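Local coordinates for protein putative PLP-dependent aminotransferase (Bacillus cereus ATCC 10987, PDB 3JU7) that probably acts as a pyridoxal-phosphate-dependent aminotransferase of the DegT/DnrJ/EryC1/StrS family, at residues 143-148 against 173-178. Sequence-based numbering, arbitrary orientation.
Sequences MNLEEY and MHYGQD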
loop_
_atom_site.group_PDB
_atom_site.type_symbol
_atom_site.label_atom_id
_atom_site.label_comp_id
_atom_site.label_asym_id
_atom_site.label_seq_id
_atom_site.Cartn_x
_atom_site.Cartn_y
_atom_site.Cartn_z
HETATM N N MSE A 143 0.841 -9.354 -25.094
HETATM C CA MSE A 143 0.297 -8.202 -25.823
HETATM C C MSE A 143 1.468 -7.400 -26.324
HETATM O O MSE A 143 2.211 -6.797 -25.543
HETATM C CB MSE A 143 -0.552 -7.343 -24.916
HETATM C CG MSE A 143 -1.129 -6.120 -25.595
HETATM SE SE MSE A 143 -2.127 -5.080 -24.325
HETATM C CE MSE A 143 -0.662 -4.324 -23.263
ATOM N N ASN A 144 1.651 -7.403 -27.636
ATOM C CA ASN A 144 2.793 -6.771 -28.240
ATOM C C ASN A 144 2.774 -5.277 -27.961
ATOM O O ASN A 144 1.716 -4.669 -28.019
ATOM C CB ASN A 144 2.799 -7.007 -29.744
ATOM C CG ASN A 144 4.164 -6.789 -30.343
ATOM O OD1 ASN A 144 4.596 -5.637 -30.579
ATOM N ND2 ASN A 144 4.880 -7.905 -30.581
ATOM N N LEU A 145 3.945 -4.690 -27.691
ATOM C CA LEU A 145 4.035 -3.292 -27.241
ATOM C C LEU A 145 4.599 -2.305 -28.269
ATOM O O LEU A 145 4.794 -1.135 -27.927
ATOM C CB LEU A 145 4.855 -3.206 -25.938
ATOM C CG LEU A 145 4.235 -3.934 -24.749
ATOM C CD1 LEU A 145 5.160 -3.884 -23.556
ATOM C CD2 LEU A 145 2.881 -3.311 -24.423
ATOM N N GLU A 146 4.857 -2.764 -29.504
ATOM C CA GLU A 146 5.345 -1.892 -30.583
ATOM C C GLU A 146 4.526 -0.597 -30.744
ATOM O O GLU A 146 5.078 0.463 -30.804
ATOM C CB GLU A 146 5.348 -2.642 -31.925
ATOM N N GLU A 147 3.207 -0.699 -30.797
ATOM C CA GLU A 147 2.363 0.455 -31.057
ATOM C C GLU A 147 2.292 1.359 -29.837
ATOM O O GLU A 147 2.144 2.572 -29.968
ATOM C CB GLU A 147 0.947 0.016 -31.475
ATOM C CG GLU A 147 0.868 -1.020 -32.652
ATOM C CD GLU A 147 1.191 -0.432 -34.028
ATOM O OE1 GLU A 147 2.345 0.020 -34.238
ATOM O OE2 GLU A 147 0.295 -0.448 -34.913
ATOM N N TYR A 148 2.416 0.769 -28.652
ATOM C CA TYR A 148 2.408 1.532 -27.393
ATOM C C TYR A 148 3.712 2.297 -27.238
ATOM O O TYR A 148 3.745 3.440 -26.730
ATOM C CB TYR A 148 2.123 0.607 -26.195
ATOM C CG TYR A 148 0.657 0.159 -26.206
ATOM C CD1 TYR A 148 -0.371 1.057 -25.911
ATOM C CD2 TYR A 148 0.302 -1.130 -26.563
ATOM C CE1 TYR A 148 -1.719 0.657 -25.955
ATOM C CE2 TYR A 148 -1.043 -1.535 -26.613
ATOM C CZ TYR A 148 -2.030 -0.657 -26.312
ATOM O OH TYR A 148 -3.331 -1.060 -26.398
HETATM N N MSE A 173 12.671 -13.679 -24.331
HETATM C CA MSE A 173 12.618 -12.315 -23.857
HETATM C C MSE A 173 11.496 -12.210 -22.849
HETATM O O MSE A 173 10.423 -12.790 -23.053
HETATM C CB MSE A 173 12.409 -11.361 -25.027
HETATM C CG MSE A 173 11.640 -10.092 -24.705
HETATM SE SE MSE A 173 11.714 -8.883 -26.196
HETATM C CE MSE A 173 9.974 -8.103 -26.041
ATOM N N HIS A 174 11.746 -11.465 -21.765
ATOM C CA HIS A 174 10.732 -11.253 -20.756
ATOM C C HIS A 174 9.741 -10.194 -21.245
ATOM O O HIS A 174 10.125 -9.211 -21.869
ATOM C CB HIS A 174 11.342 -10.847 -19.423
ATOM C CG HIS A 174 10.342 -10.776 -18.311
ATOM N ND1 HIS A 174 9.732 -9.603 -17.939
ATOM C CD2 HIS A 174 9.825 -11.737 -17.512
ATOM C CE1 HIS A 174 8.887 -9.842 -16.954
ATOM N NE2 HIS A 174 8.926 -11.131 -16.677
ATOM N N TYR A 175 8.469 -10.404 -20.944
ATOM C CA TYR A 175 7.443 -9.465 -21.325
ATOM C C TYR A 175 7.744 -8.072 -20.793
ATOM O O TYR A 175 7.948 -7.925 -19.587
ATOM C CB TYR A 175 6.083 -9.890 -20.779
ATOM C CG TYR A 175 5.037 -8.958 -21.292
ATOM C CD1 TYR A 175 4.564 -9.097 -22.582
ATOM C CD2 TYR A 175 4.585 -7.890 -20.539
ATOM C CE1 TYR A 175 3.650 -8.244 -23.103
ATOM C CE2 TYR A 175 3.639 -7.001 -21.067
ATOM C CZ TYR A 175 3.187 -7.195 -22.361
ATOM O OH TYR A 175 2.262 -6.361 -22.950
ATOM N N GLY A 176 7.751 -7.091 -21.706
ATOM C CA GLY A 176 7.947 -5.673 -21.404
ATOM C C GLY A 176 9.351 -5.117 -21.647
ATOM O O GLY A 176 9.593 -3.911 -21.493
ATOM N N GLN A 177 10.268 -5.999 -22.024
ATOM C CA GLN A 177 11.692 -5.656 -22.155
ATOM C C GLN A 177 11.861 -4.391 -22.986
ATOM O O GLN A 177 11.246 -4.269 -24.059
ATOM C CB GLN A 177 12.445 -6.826 -22.788
ATOM C CG GLN A 177 13.978 -6.607 -23.012
ATOM C CD GLN A 177 14.740 -6.569 -21.699
ATOM O OE1 GLN A 177 14.709 -7.543 -20.937
ATOM N NE2 GLN A 177 15.382 -5.429 -21.395
ATOM N N ASP A 178 12.659 -3.452 -22.474
ATOM C CA ASP A 178 13.028 -2.238 -23.183
ATOM C C ASP A 178 11.865 -1.280 -23.443
ATOM O O ASP A 178 12.030 -0.322 -24.162
ATOM C CB ASP A 178 13.750 -2.550 -24.520
ATOM C CG ASP A 178 15.090 -3.277 -24.320
ATOM O OD1 ASP A 178 15.585 -3.313 -23.185
ATOM O OD2 ASP A 178 15.646 -3.838 -25.297
#
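The hydroxyl of Y175 bonds the backbone carbonyl of M143 in this small, buried contact, in which the turn after strand 173-174 meets the loop that leads into helix 146-153. Y175 OH donates to M143 O over 2.6 Å, arriving in the carbonyl plane on a lone pair at a C=O...donor angle of 136°, and the carbonyl oxygen lies at the edge of the ring, near its plane. With CG anti to the backbone N (chi1 -175°), the Y175 side chain extends until its hydroxyl meets the other segment. Apolar groups also touch this hydroxyl: L145 CD2 lies 3.4 Å from Y175 OH, and the selenomethionine M143, its chain bent at the last torsion (chi3 73°), brings CB and CE each to 3.6 Å from Y175 OH. The L145 side chain crosses the tyrosine at about a right angle, and its other methyl, CD1, rests 3.9 Å from G176 CA. Both M143 and L145 touch V160 of strand 159-161, while W142 meets the tyrosine ring edge-to-face. The bonded carbonyl directly precedes N144, whose OD1 accepts from E146 N in a capping bond (3.1 Å). In 173-178, Q177 N to H174 O closes a type II beta turn with G176, of positive phi, at its third position. One side-chain-to-backbone bond thus joins this classic glycine turn to a capped helix start in the large domain of a fold-type I PLP enzyme.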